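Local atomic coordinates of allantoicase (Saccharomyces cerevisiae, PDB entry 1SG3), a protein that hydrolyses allantoate to (S)-ureidoglycolate and urea, a step of allantoin degradation that lets yeast use purines as secondary nitrogen sources. Residues F258-I263 / V313-K318; P242-W247 / I330-V335; K19-D24 / G204-K209; G271-F276 / S304-D309; T278-L283 / G295-L300. All coordinates share one frame; numbering follows the deposited sequence.

Contacts 1, 2, 4 and 5 lie in the second allantoicase repeat; contact 3 joins it to the N-terminal part, nearest the chain's centre. All five are partly buried, the exposed residues falling in contacts 1, 4 and 5. Contacts 1 and 5 are antiparallel strand pairs in different sheets, each with a buried aliphatic and a more exposed charged or aromatic side; they touch through I262 and V279. Contacts 4 and 5 use the two ends of outer strand 298-305, contact 4 running on into the following loop. Contacts 2 and 4 meet through I330 and Q275 near a second subunit. Hydrogen bonds join contacts 1, 4 and 5; contact 2 has CA-H...O and aliphatic contacts, contact 3 aliphatic packing and a water.

Contact 1. Residues F258-I263 / V313-K318; sequences FIEKII and VYEIRK
The ring of F258 runs beside the side chain of R317, both pointing the same way, with ring and guanidinium planes 58° apart. Its closer approach is to backbone, F258 CE1 lying 3.5 Å from R317 C, obliquely to the ring; the side chains touch at F258 CZ and R317 CD, 3.9 Å apart. The backbone N of E260 stands over the rim of one ring face. The Y314 ring is approached at its edge, where I262 O is 3.5 Å from Y314 CD1 and near the ring plane. The E260 carboxylate and R317 guanidinium are also inclined, by 37°. E260 OE2 and R317 NE, 3.6 Å apart, form a long salt bridge, reached by a glutamate chain that leaves with CG opposite the backbone N (chi1 177°) and stays extended. K261 joins the network by a long bridge to E260.

The backbones are antiparallel. I262 and Y314 exchange two hydrogen bonds, and I259 N donates to K318 O at 3.0 Å. Between these the register slips by one residue: E260 O accepts from both I316 N, at 2.6 Å, and R317 N, at 2.9 Å, and R317 with K318 forms a G1 bulge facing I259. On the other side of the sheet, I316 CG1 sits 4.0 Å from I259 CG2, with I262 close by.

Strand 258-265 runs between strands 311-319 and 334-342 in one jelly-roll sheet: K261 and I263 bond through their backbones to W341 and R339, and E260 and K261 form a classic bulge facing W341. I262 and I316 pack on V301 of strand 298-305 in the facing sheet.

Contact 2. Residues P242-W247 / I330-V335; sequences PGHTDW and IPDGGV
T245 and P331 meet where two loops of the second jelly-roll repeat come together, one leading into strand 246-251 and the other leaving strand 324-330 through a cis peptide bond before P331. The close part is made by backbone and aliphatic atoms. P331 CA approaches H244 O at 3.2 Å and T245 CA approaches P331 O at 3.5 Å, two CA-H...O contacts, P331 giving one to H244 and receiving the other from T245. Alongside them the T245 and I330 side chains run in the same direction, with T245 CG2 3.8 Å from I330 CG1. These four residues are only partly buried, and the chain before H244 passes into exposed turn.

Toward D246 and D332 the character changes: both residues are buried, yet they meet through few atoms, and their polar ends are engaged by other groups. D246 is hydrogen-bonded to S211 and T236, D332 to S239, and D332 also forms a salt bridge with R75 of a second subunit, so this end reaches the subunit interface. H244 NE2 gives D246 OD2 a weak hydrogen bond within its own segment. The two carboxylates are turned 61° apart, and what D246 OD2 touches across the contact is D332 CB, at 3.5 Å.

Contact 3. Residues K19-D24 / G204-K209; sequences KNKAVD and GAVALK
K21 leans over V206 with the first carbon of its side chain and then runs on toward L208. Its CB lies 3.9 Å from V206 CG1. CG is farther off, 4.7 Å from V206 CG1; the bend at the next bond, chi2 -61°, then directs CD to 4.4 Å from L208 CD2, and CE draws away again to 4.9 Å from that atom. The ammonium turns aside altogether, NZ being hydrogen-bonded to S18 O just before the segment, so the lysine offers this contact its aliphatic shaft and keeps its charge for the end of helix 9-18.

The surfaces brought together belong to different parts of the molecule: strand 23-24 pairs with strand 174-184 in a sheet of the first half, and strand 206-210 is, within this chain, an outermost strand of a five-stranded sheet in the second of the two jelly rolls. V206 makes most of the link. With CG1 set between its backbone N and carbonyl carbon (chi1 48°), that methyl reaches K21 while CG2 takes a different direction, 4.0 Å from V23 CG2 and 3.9 Å from A22 O. The V23 and V206 side chains pass one another, pointing opposite ways. An alanine at V206 lacks both methyls, and K21 CB and V23 CG2 would probably face a gap across the junction.

I17 of helix 9-18 packs on both V206 and L208. The polar link is one water, which donates to G204 O at 3.0 Å and more weakly to K21 O at 3.4 Å.

Contact 4. Residues G271-F276 / S304-D309; sequences GNFPQF and SKTGPD
Two similar torsions bring F273 and T306 to the opposing segment: F273 CG (chi1 58°) and T306 OG1 (chi1 44°) both stand between their own backbone N and carbonyl carbon. This sets the F273 ring flat against the G307-P308 peptide, with P308 N 3.6 Å above the ring plane and over its centre, and G307 C over the rim of the same face. T306 O approaches the edge of the ring, 3.4 Å from F273 CE1. The threonine hydroxyl donates from OG1 to P274 O at 2.6 Å, standing 65° out of the carbonyl plane and therefore not on a lone pair.

Farther along, T306 N donates to Q275 O at 3.3 Å, again from above the carbonyl plane, and water 2 donates both to Q275 O and to T306 O, the latter at 2.9 Å. F276 and K305 then form an antiparallel non-hydrogen-bonded pair, with F276 CD2 3.5 Å from K305 CA and S304 C at the ring edge. Q275 and F276 make a classic bulge facing I330, where the loop joins strand 276-282 in the jelly-roll sheet. At the far end, N272 packs on R75 of a second subunit.

T306 is buried, and its hydroxyl and amide each have a carbonyl partner; the loop is therefore gripped by backbone-directed hydrogen bonds on one flank and by a ring lying on a peptide on the other.

Contact 5. Residues T278-L283 / G295-L300; sequences TVEGCL and GTWVEL
E280, W297 and C282 bury the most surface here, and the indole ties them together. C282 CB stands over one face of W297, 3.4 Å from the centroid of the six-membered ring and 7° off its normal, a CH-pi contact. The sulfur, carried opposite the backbone N (chi1 171°), lies over the same ring, C282 SG being 4.4 Å from the centroid of the W297 six-membered ring. E280 crosses W297 roughly perpendicularly, its OE2 3.7 Å from W297 CB. Replacing W297 by an alanine would probably uncover C282 CB and SG and open a gap beside E280.

The strands themselves pair antiparallel through G281 and V298. G281 N donates to V298 O at 2.6 Å and V298 N to G281 O at 2.7 Å, both in the carbonyl plane; L300 N continues the pairing to V279 O at 2.7 Å. A CB on G281 would point at L300 CD1 and come too near it. This is the edge pair of a five-stranded jelly-roll sheet, strand 298-305 being outermost within this chain. On the next strand K326 makes a cation-pi contact with W297 and a weak, long ion pair with E280.

E280 and E299 set their carboxylates 88° apart; the short spacing modelled between their oxygens is doubtful. Two acidic side chains thus lie close together at a partly exposed edge, where K326 may temper their charge through its pair with E280.

Contact 1. Residues F258-I263 / V313-K318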
# COMPACT_ATOMS: atom_id res chain seq x y z
N PHE A 258 10.04 -21.99 49.06
CA PHE A 258 8.69 -22.50 48.85
C PHE A 258 8.16 -22.01 47.50
O PHE A 258 8.05 -20.80 47.26
CB PHE A 258 7.76 -22.05 49.98
CG PHE A 258 6.32 -22.48 49.77
CD1 PHE A 258 5.99 -23.83 49.70
CD2 PHE A 258 5.31 -21.53 49.60
CE1 PHE A 258 4.67 -24.24 49.47
CE2 PHE A 258 3.99 -21.92 49.37
CZ PHE A 258 3.67 -23.28 49.30
N ILE A 259 7.83 -22.95 46.62
CA ILE A 259 7.30 -22.64 45.30
C ILE A 259 5.82 -22.99 45.29
O ILE A 259 5.46 -24.17 45.30
CB ILE A 259 7.99 -23.46 44.18
CG1 ILE A 259 9.47 -23.11 44.09
CG2 ILE A 259 7.30 -23.19 42.85
CD1 ILE A 259 10.21 -23.91 43.05
N GLU A 260 4.96 -21.98 45.26
CA GLU A 260 3.54 -22.26 45.25
C GLU A 260 3.06 -22.76 43.90
O GLU A 260 2.58 -23.88 43.78
CB GLU A 260 2.73 -21.02 45.63
CG GLU A 260 1.24 -21.26 45.55
CD GLU A 260 0.42 -20.10 46.07
OE1 GLU A 260 0.55 -18.98 45.51
OE2 GLU A 260 -0.35 -20.30 47.04
N LYS A 261 3.19 -21.93 42.87
CA LYS A 261 2.74 -22.32 41.54
C LYS A 261 3.67 -21.92 40.40
O LYS A 261 4.36 -20.90 40.46
CB LYS A 261 1.36 -21.72 41.26
CG LYS A 261 1.37 -20.20 41.18
CD LYS A 261 0.15 -19.68 40.46
CE LYS A 261 -0.98 -19.30 41.40
NZ LYS A 261 -0.69 -18.01 42.09
N ILE A 262 3.69 -22.74 39.35
CA ILE A 262 4.49 -22.46 38.18
C ILE A 262 3.50 -22.30 37.04
O ILE A 262 2.62 -23.14 36.84
CB ILE A 262 5.46 -23.60 37.85
CG1 ILE A 262 6.57 -23.65 38.89
CG2 ILE A 262 6.04 -23.40 36.46
CD1 ILE A 262 7.54 -24.79 38.68
N ILE A 263 3.64 -21.20 36.30
CA ILE A 263 2.75 -20.92 35.19
C ILE A 263 3.51 -20.96 33.88
O ILE A 263 4.57 -20.36 33.76
CB ILE A 263 2.12 -19.54 35.32
CG1 ILE A 263 1.18 -19.50 36.52
CG2 ILE A 263 1.41 -19.17 34.03
CD1 ILE A 263 0.60 -18.13 36.80
N VAL A 313 -1.62 -23.52 34.54
CA VAL A 313 -1.18 -23.31 35.92
C VAL A 313 -0.93 -24.60 36.71
O VAL A 313 -1.81 -25.44 36.88
CB VAL A 313 -2.20 -22.48 36.71
CG1 VAL A 313 -1.59 -22.06 38.03
CG2 VAL A 313 -2.65 -21.29 35.90
N TYR A 314 0.29 -24.74 37.21
CA TYR A 314 0.67 -25.91 37.99
C TYR A 314 0.91 -25.56 39.45
O TYR A 314 1.85 -24.84 39.78
CB TYR A 314 1.94 -26.53 37.39
CG TYR A 314 1.80 -26.90 35.94
CD1 TYR A 314 2.30 -26.07 34.93
CD2 TYR A 314 1.14 -28.06 35.57
CE1 TYR A 314 2.14 -26.40 33.58
CE2 TYR A 314 0.97 -28.40 34.23
CZ TYR A 314 1.47 -27.57 33.24
OH TYR A 314 1.28 -27.94 31.93
N GLU A 315 0.05 -26.08 40.32
CA GLU A 315 0.18 -25.87 41.76
C GLU A 315 1.25 -26.82 42.27
O GLU A 315 1.10 -28.03 42.19
CB GLU A 315 -1.15 -26.18 42.46
CG GLU A 315 -2.34 -25.42 41.91
CD GLU A 315 -2.36 -23.96 42.32
OE1 GLU A 315 -1.28 -23.45 42.73
OE2 GLU A 315 -3.44 -23.32 42.23
N ILE A 316 2.34 -26.27 42.80
CA ILE A 316 3.43 -27.09 43.31
C ILE A 316 3.26 -27.29 44.82
O ILE A 316 3.26 -28.41 45.31
CB ILE A 316 4.80 -26.41 43.06
CG1 ILE A 316 5.02 -26.17 41.56
CG2 ILE A 316 5.93 -27.26 43.63
CD1 ILE A 316 5.02 -27.44 40.72
N ARG A 317 3.12 -26.18 45.54
CA ARG A 317 2.96 -26.21 46.99
C ARG A 317 4.04 -27.09 47.60
O ARG A 317 3.78 -27.88 48.50
CB ARG A 317 1.58 -26.77 47.35
CG ARG A 317 0.41 -25.91 46.92
CD ARG A 317 0.46 -24.54 47.58
NE ARG A 317 -0.83 -23.85 47.49
CZ ARG A 317 -1.86 -24.07 48.32
NH1 ARG A 317 -1.75 -24.95 49.30
NH2 ARG A 317 -3.00 -23.41 48.14
N LYS A 318 5.26 -26.95 47.11
CA LYS A 318 6.38 -27.74 47.62
C LYS A 318 7.51 -26.84 48.12
O LYS A 318 7.68 -25.71 47.67
CB LYS A 318 6.92 -28.68 46.53
CG LYS A 318 5.87 -29.61 45.89
CD LYS A 318 5.18 -30.50 46.92
CE LYS A 318 4.29 -31.57 46.24
NZ LYS A 318 3.53 -32.45 47.20

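Contact 2. Residues P242-W247 / I330-V335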
# COMPACT_ATOMS: atom_id res chain seq x y z
N PRO A 242 13.28 -38.22 16.65
CA PRO A 242 12.48 -38.80 17.74
C PRO A 242 13.10 -38.48 19.09
O PRO A 242 14.33 -38.38 19.22
CB PRO A 242 12.49 -40.30 17.43
CG PRO A 242 12.66 -40.33 15.95
CD PRO A 242 13.71 -39.27 15.72
N GLY A 243 12.24 -38.34 20.10
CA GLY A 243 12.72 -38.02 21.43
C GLY A 243 13.42 -36.68 21.47
O GLY A 243 14.18 -36.40 22.39
N HIS A 244 13.17 -35.84 20.47
CA HIS A 244 13.79 -34.51 20.43
C HIS A 244 13.05 -33.59 21.39
O HIS A 244 11.85 -33.75 21.61
CB HIS A 244 13.73 -33.90 19.03
CG HIS A 244 14.21 -32.49 18.98
ND1 HIS A 244 15.55 -32.16 18.84
CD2 HIS A 244 13.55 -31.31 19.05
CE1 HIS A 244 15.68 -30.85 18.83
NE2 HIS A 244 14.48 -30.31 18.95
N THR A 245 13.78 -32.63 21.95
CA THR A 245 13.20 -31.68 22.89
C THR A 245 13.96 -30.35 22.85
O THR A 245 15.02 -30.23 22.23
CB THR A 245 13.24 -32.21 24.34
OG1 THR A 245 14.60 -32.20 24.80
CG2 THR A 245 12.71 -33.64 24.42
N ASP A 246 13.39 -29.34 23.50
CA ASP A 246 14.02 -28.03 23.60
C ASP A 246 13.89 -27.59 25.06
O ASP A 246 12.94 -27.99 25.75
CB ASP A 246 13.36 -27.01 22.68
CG ASP A 246 13.93 -27.05 21.27
OD1 ASP A 246 15.13 -26.76 21.11
OD2 ASP A 246 13.17 -27.39 20.33
N TRP A 247 14.84 -26.80 25.52
CA TRP A 247 14.81 -26.37 26.90
C TRP A 247 15.45 -25.02 27.13
O TRP A 247 16.24 -24.54 26.33
CB TRP A 247 15.53 -27.42 27.77
CG TRP A 247 16.80 -27.87 27.15
CD1 TRP A 247 16.97 -28.91 26.27
CD2 TRP A 247 18.08 -27.25 27.28
NE1 TRP A 247 18.27 -28.96 25.83
CE2 TRP A 247 18.98 -27.95 26.43
CE3 TRP A 247 18.56 -26.16 28.01
CZ2 TRP A 247 20.32 -27.60 26.30
CZ3 TRP A 247 19.90 -25.80 27.88
CH2 TRP A 247 20.77 -26.52 27.03
N ILE A 330 8.44 -30.05 24.39
CA ILE A 330 8.50 -31.32 23.67
C ILE A 330 7.43 -31.44 22.60
O ILE A 330 6.25 -31.19 22.86
CB ILE A 330 8.34 -32.50 24.65
CG1 ILE A 330 9.39 -32.40 25.76
CG2 ILE A 330 8.47 -33.81 23.90
CD1 ILE A 330 8.98 -33.09 27.03
N PRO A 331 7.83 -31.78 21.37
CA PRO A 331 9.21 -32.05 20.93
C PRO A 331 9.89 -30.73 20.59
O PRO A 331 11.09 -30.68 20.34
CB PRO A 331 9.01 -32.91 19.69
CG PRO A 331 7.75 -32.31 19.09
CD PRO A 331 6.87 -32.17 20.32
N ASP A 332 9.09 -29.67 20.58
CA ASP A 332 9.53 -28.32 20.25
C ASP A 332 8.27 -27.47 20.23
O ASP A 332 7.18 -27.99 20.45
CB ASP A 332 10.17 -28.29 18.86
CG ASP A 332 9.29 -28.93 17.79
OD1 ASP A 332 9.68 -29.99 17.26
OD2 ASP A 332 8.20 -28.39 17.49
N GLY A 333 8.41 -26.18 19.97
CA GLY A 333 7.23 -25.34 19.93
C GLY A 333 7.46 -23.91 20.36
O GLY A 333 8.58 -23.40 20.31
N GLY A 334 6.38 -23.25 20.79
CA GLY A 334 6.49 -21.87 21.22
C GLY A 334 5.84 -21.57 22.56
O GLY A 334 4.70 -21.96 22.82
N VAL A 335 6.57 -20.86 23.41
CA VAL A 335 6.04 -20.51 24.72
C VAL A 335 6.18 -19.02 24.91
O VAL A 335 7.17 -18.43 24.48
CB VAL A 335 6.80 -21.25 25.82
CG1 VAL A 335 6.24 -20.87 27.18
CG2 VAL A 335 6.72 -22.75 25.59

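Contact 3. Residues K19-D24 / G204-K209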
# COMPACT_ATOMS: atom_id res chain seq x y z
N LYS A 19 28.43 -14.99 34.07
CA LYS A 19 29.20 -14.50 35.21
C LYS A 19 28.60 -13.34 35.99
O LYS A 19 28.81 -13.26 37.21
CB LYS A 19 30.62 -14.12 34.79
CG LYS A 19 31.60 -15.29 34.78
CD LYS A 19 31.76 -15.90 36.18
CE LYS A 19 32.67 -17.14 36.16
NZ LYS A 19 32.92 -17.69 37.54
N ASN A 20 27.85 -12.46 35.33
CA ASN A 20 27.27 -11.32 36.04
C ASN A 20 25.74 -11.25 36.10
O ASN A 20 25.19 -10.24 36.56
CB ASN A 20 27.79 -10.01 35.43
CG ASN A 20 29.23 -9.72 35.81
OD1 ASN A 20 29.52 -9.35 36.95
ND2 ASN A 20 30.14 -9.90 34.86
N LYS A 21 25.05 -12.30 35.65
CA LYS A 21 23.58 -12.35 35.66
C LYS A 21 22.97 -10.99 35.32
O LYS A 21 22.18 -10.46 36.10
CB LYS A 21 23.05 -12.78 37.04
CG LYS A 21 23.83 -13.87 37.72
CD LYS A 21 23.84 -15.17 36.91
CE LYS A 21 24.75 -16.19 37.57
NZ LYS A 21 26.07 -15.56 37.90
N ALA A 22 23.34 -10.43 34.18
CA ALA A 22 22.81 -9.13 33.79
C ALA A 22 21.88 -9.19 32.58
O ALA A 22 21.83 -10.18 31.86
CB ALA A 22 23.95 -8.16 33.52
N VAL A 23 21.14 -8.11 32.38
CA VAL A 23 20.18 -8.00 31.29
C VAL A 23 20.17 -6.60 30.66
O VAL A 23 20.68 -5.64 31.24
CB VAL A 23 18.77 -8.38 31.80
CG1 VAL A 23 17.70 -7.72 30.97
CG2 VAL A 23 18.61 -9.89 31.76
N ASP A 24 19.60 -6.48 29.47
CA ASP A 24 19.53 -5.18 28.82
C ASP A 24 18.46 -4.36 29.51
O ASP A 24 17.32 -4.28 29.05
CB ASP A 24 19.22 -5.37 27.34
CG ASP A 24 18.97 -4.07 26.63
OD1 ASP A 24 19.21 -3.00 27.24
OD2 ASP A 24 18.54 -4.13 25.46
N GLY A 204 15.27 -9.90 39.04
CA GLY A 204 16.65 -10.34 38.94
C GLY A 204 16.91 -11.66 38.24
O GLY A 204 18.05 -12.12 38.19
N ALA A 205 15.87 -12.28 37.69
CA ALA A 205 16.05 -13.54 36.98
C ALA A 205 16.60 -13.26 35.59
O ALA A 205 16.37 -12.20 35.03
CB ALA A 205 14.74 -14.29 36.88
N VAL A 206 17.31 -14.22 35.04
CA VAL A 206 17.89 -14.08 33.72
C VAL A 206 17.93 -15.44 33.03
O VAL A 206 17.99 -16.48 33.69
CB VAL A 206 19.33 -13.46 33.80
CG1 VAL A 206 20.15 -14.18 34.85
CG2 VAL A 206 20.03 -13.56 32.47
N ALA A 207 17.86 -15.42 31.70
CA ALA A 207 17.92 -16.65 30.91
C ALA A 207 19.39 -16.98 30.80
O ALA A 207 20.19 -16.11 30.45
CB ALA A 207 17.35 -16.41 29.53
N LEU A 208 19.76 -18.22 31.12
CA LEU A 208 21.16 -18.61 31.09
C LEU A 208 21.59 -19.34 29.85
O LEU A 208 22.43 -18.85 29.10
CB LEU A 208 21.49 -19.47 32.31
CG LEU A 208 21.65 -18.64 33.58
CD1 LEU A 208 22.03 -19.56 34.74
CD2 LEU A 208 22.73 -17.58 33.34
N LYS A 209 21.04 -20.52 29.63
CA LYS A 209 21.39 -21.28 28.46
C LYS A 209 20.11 -21.80 27.84
O LYS A 209 19.04 -21.68 28.44
CB LYS A 209 22.34 -22.42 28.84
CG LYS A 209 23.65 -21.87 29.37
CD LYS A 209 24.74 -22.91 29.57
CE LYS A 209 26.03 -22.22 30.03
NZ LYS A 209 27.19 -23.16 30.16
O HOH W 1 20.74 -11.09 39.09

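Contact 4. Residues G271-F276 / S304-D309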
# COMPACT_ATOMS: atom_id res chain seq x y z
N GLY A 271 -0.79 -22.77 16.68
CA GLY A 271 -0.57 -23.93 15.84
C GLY A 271 0.82 -24.50 15.97
O GLY A 271 1.14 -25.50 15.34
N ASN A 272 1.64 -23.88 16.80
CA ASN A 272 3.00 -24.35 16.97
C ASN A 272 3.43 -24.42 18.42
O ASN A 272 4.63 -24.46 18.72
CB ASN A 272 3.95 -23.47 16.16
CG ASN A 272 3.96 -22.03 16.62
OD1 ASN A 272 2.91 -21.41 16.81
ND2 ASN A 272 5.15 -21.48 16.79
N PHE A 273 2.45 -24.46 19.32
CA PHE A 273 2.73 -24.56 20.74
C PHE A 273 3.21 -25.97 21.01
O PHE A 273 2.90 -26.88 20.25
CB PHE A 273 1.48 -24.26 21.57
CG PHE A 273 0.32 -25.15 21.27
CD1 PHE A 273 0.09 -26.29 22.02
CD2 PHE A 273 -0.55 -24.84 20.22
CE1 PHE A 273 -0.99 -27.13 21.73
CE2 PHE A 273 -1.63 -25.68 19.92
CZ PHE A 273 -1.85 -26.82 20.68
N PRO A 274 3.98 -26.17 22.08
CA PRO A 274 4.50 -27.51 22.40
C PRO A 274 3.42 -28.54 22.66
O PRO A 274 2.29 -28.20 23.00
CB PRO A 274 5.37 -27.26 23.62
CG PRO A 274 4.71 -26.08 24.27
CD PRO A 274 4.37 -25.19 23.11
N GLN A 275 3.77 -29.81 22.48
CA GLN A 275 2.84 -30.90 22.71
C GLN A 275 2.81 -31.29 24.19
O GLN A 275 1.77 -31.69 24.70
CB GLN A 275 3.23 -32.10 21.85
CG GLN A 275 2.39 -33.33 22.12
CD GLN A 275 2.54 -34.37 21.05
OE1 GLN A 275 3.65 -34.67 20.61
NE2 GLN A 275 1.41 -34.94 20.62
N PHE A 276 3.96 -31.17 24.86
CA PHE A 276 4.10 -31.46 26.29
C PHE A 276 5.20 -30.56 26.85
O PHE A 276 6.04 -30.05 26.10
CB PHE A 276 4.58 -32.89 26.57
CG PHE A 276 3.74 -33.96 25.97
CD1 PHE A 276 4.20 -34.69 24.87
CD2 PHE A 276 2.50 -34.29 26.53
CE1 PHE A 276 3.45 -35.73 24.35
CE2 PHE A 276 1.74 -35.34 26.01
CZ PHE A 276 2.21 -36.06 24.92
N SER A 304 3.29 -32.80 30.80
CA SER A 304 1.92 -32.35 30.85
C SER A 304 1.52 -31.87 29.47
O SER A 304 2.19 -31.03 28.88
CB SER A 304 1.79 -31.22 31.88
OG SER A 304 2.23 -31.68 33.15
N LYS A 305 0.45 -32.45 28.95
CA LYS A 305 -0.03 -32.08 27.64
C LYS A 305 -0.40 -30.61 27.74
O LYS A 305 -1.06 -30.19 28.68
CB LYS A 305 -1.26 -32.92 27.25
CG LYS A 305 -1.66 -32.80 25.77
CD LYS A 305 -2.86 -33.67 25.41
CE LYS A 305 -2.56 -35.16 25.53
NZ LYS A 305 -3.77 -36.02 25.29
N THR A 306 0.06 -29.81 26.78
CA THR A 306 -0.23 -28.39 26.77
C THR A 306 -1.19 -28.03 25.66
O THR A 306 -1.30 -28.75 24.66
CB THR A 306 1.06 -27.55 26.60
OG1 THR A 306 1.88 -28.12 25.58
CG2 THR A 306 1.85 -27.48 27.91
N GLY A 307 -1.89 -26.91 25.84
CA GLY A 307 -2.84 -26.44 24.85
C GLY A 307 -2.42 -25.10 24.26
O GLY A 307 -1.43 -24.51 24.69
N PRO A 308 -3.17 -24.59 23.27
CA PRO A 308 -2.84 -23.31 22.64
C PRO A 308 -3.36 -22.06 23.33
O PRO A 308 -4.46 -22.06 23.89
CB PRO A 308 -3.45 -23.47 21.25
CG PRO A 308 -4.69 -24.25 21.54
CD PRO A 308 -4.22 -25.30 22.53
N ASP A 309 -2.56 -21.00 23.28
CA ASP A 309 -2.93 -19.70 23.82
C ASP A 309 -3.47 -19.72 25.26
O ASP A 309 -4.35 -18.96 25.61
CB ASP A 309 -3.99 -19.10 22.88
CG ASP A 309 -4.14 -17.61 23.04
OD1 ASP A 309 -4.66 -17.16 24.09
OD2 ASP A 309 -3.72 -16.89 22.11
O HOH W 2 -0.25 -31.08 23.38

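Contact 5. Residues T278-L283 / G295-L300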
# COMPACT_ATOMS: atom_id res chain seq x y z
N THR A 278 7.67 -29.97 30.78
CA THR A 278 8.04 -30.47 32.11
C THR A 278 8.97 -29.41 32.70
O THR A 278 9.78 -28.83 31.99
CB THR A 278 8.83 -31.84 32.08
OG1 THR A 278 10.22 -31.61 31.78
CG2 THR A 278 8.24 -32.82 31.06
N VAL A 279 8.83 -29.13 33.99
CA VAL A 279 9.72 -28.16 34.62
C VAL A 279 10.59 -28.88 35.65
O VAL A 279 10.14 -29.81 36.32
CB VAL A 279 8.94 -27.02 35.32
CG1 VAL A 279 9.90 -26.06 35.97
CG2 VAL A 279 8.08 -26.27 34.32
N GLU A 280 11.85 -28.46 35.74
CA GLU A 280 12.79 -29.05 36.67
C GLU A 280 13.47 -27.99 37.52
O GLU A 280 13.47 -26.81 37.19
CB GLU A 280 13.82 -29.87 35.91
CG GLU A 280 13.26 -31.18 35.42
CD GLU A 280 14.26 -32.00 34.63
OE1 GLU A 280 13.96 -33.19 34.36
OE2 GLU A 280 15.33 -31.46 34.27
N GLY A 281 14.06 -28.42 38.63
CA GLY A 281 14.73 -27.49 39.51
C GLY A 281 16.12 -27.96 39.91
O GLY A 281 16.35 -29.15 40.10
N CYS A 282 17.03 -27.01 40.05
CA CYS A 282 18.40 -27.31 40.41
C CYS A 282 18.92 -26.29 41.42
O CYS A 282 18.45 -25.15 41.46
CB CYS A 282 19.27 -27.30 39.15
SG CYS A 282 21.04 -27.39 39.42
N LEU A 283 19.87 -26.70 42.25
CA LEU A 283 20.45 -25.81 43.26
C LEU A 283 21.96 -25.66 43.05
O LEU A 283 22.67 -26.64 42.86
CB LEU A 283 20.16 -26.33 44.67
CG LEU A 283 20.76 -25.53 45.83
CD1 LEU A 283 20.32 -24.08 45.76
CD2 LEU A 283 20.33 -26.15 47.14
N GLY A 295 23.33 -29.22 41.62
CA GLY A 295 23.90 -30.31 40.85
C GLY A 295 22.84 -31.17 40.19
O GLY A 295 22.76 -31.22 38.96
N THR A 296 22.02 -31.85 40.99
CA THR A 296 20.99 -32.71 40.43
C THR A 296 19.73 -31.92 40.11
O THR A 296 19.38 -30.98 40.82
CB THR A 296 20.60 -33.86 41.39
OG1 THR A 296 19.88 -33.34 42.50
CG2 THR A 296 21.84 -34.59 41.89
N TRP A 297 19.05 -32.32 39.04
CA TRP A 297 17.81 -31.67 38.65
C TRP A 297 16.66 -32.47 39.22
O TRP A 297 16.70 -33.69 39.27
CB TRP A 297 17.69 -31.60 37.12
CG TRP A 297 18.65 -30.63 36.50
CD1 TRP A 297 19.93 -30.88 36.11
CD2 TRP A 297 18.42 -29.24 36.23
NE1 TRP A 297 20.52 -29.74 35.63
CE2 TRP A 297 19.61 -28.71 35.69
CE3 TRP A 297 17.33 -28.38 36.41
CZ2 TRP A 297 19.74 -27.37 35.32
CZ3 TRP A 297 17.46 -27.05 36.04
CH2 TRP A 297 18.66 -26.56 35.50
N VAL A 298 15.63 -31.76 39.66
CA VAL A 298 14.46 -32.38 40.25
C VAL A 298 13.23 -31.97 39.47
O VAL A 298 13.08 -30.81 39.11
CB VAL A 298 14.28 -31.94 41.70
CG1 VAL A 298 13.06 -32.59 42.30
CG2 VAL A 298 15.54 -32.28 42.49
N GLU A 299 12.35 -32.93 39.21
CA GLU A 299 11.12 -32.68 38.47
C GLU A 299 10.17 -31.87 39.35
O GLU A 299 9.99 -32.19 40.53
CB GLU A 299 10.45 -34.00 38.07
CG GLU A 299 9.67 -33.95 36.76
CD GLU A 299 10.56 -34.09 35.51
OE1 GLU A 299 10.09 -33.77 34.39
OE2 GLU A 299 11.73 -34.52 35.65
N LEU A 300 9.58 -30.82 38.79
CA LEU A 300 8.64 -29.97 39.52
C LEU A 300 7.26 -30.08 38.87
O LEU A 300 6.24 -29.97 39.54
CB LEU A 300 9.12 -28.52 39.51
CG LEU A 300 10.37 -28.25 40.35
CD1 LEU A 300 10.87 -26.83 40.13
CD2 LEU A 300 10.04 -28.48 41.82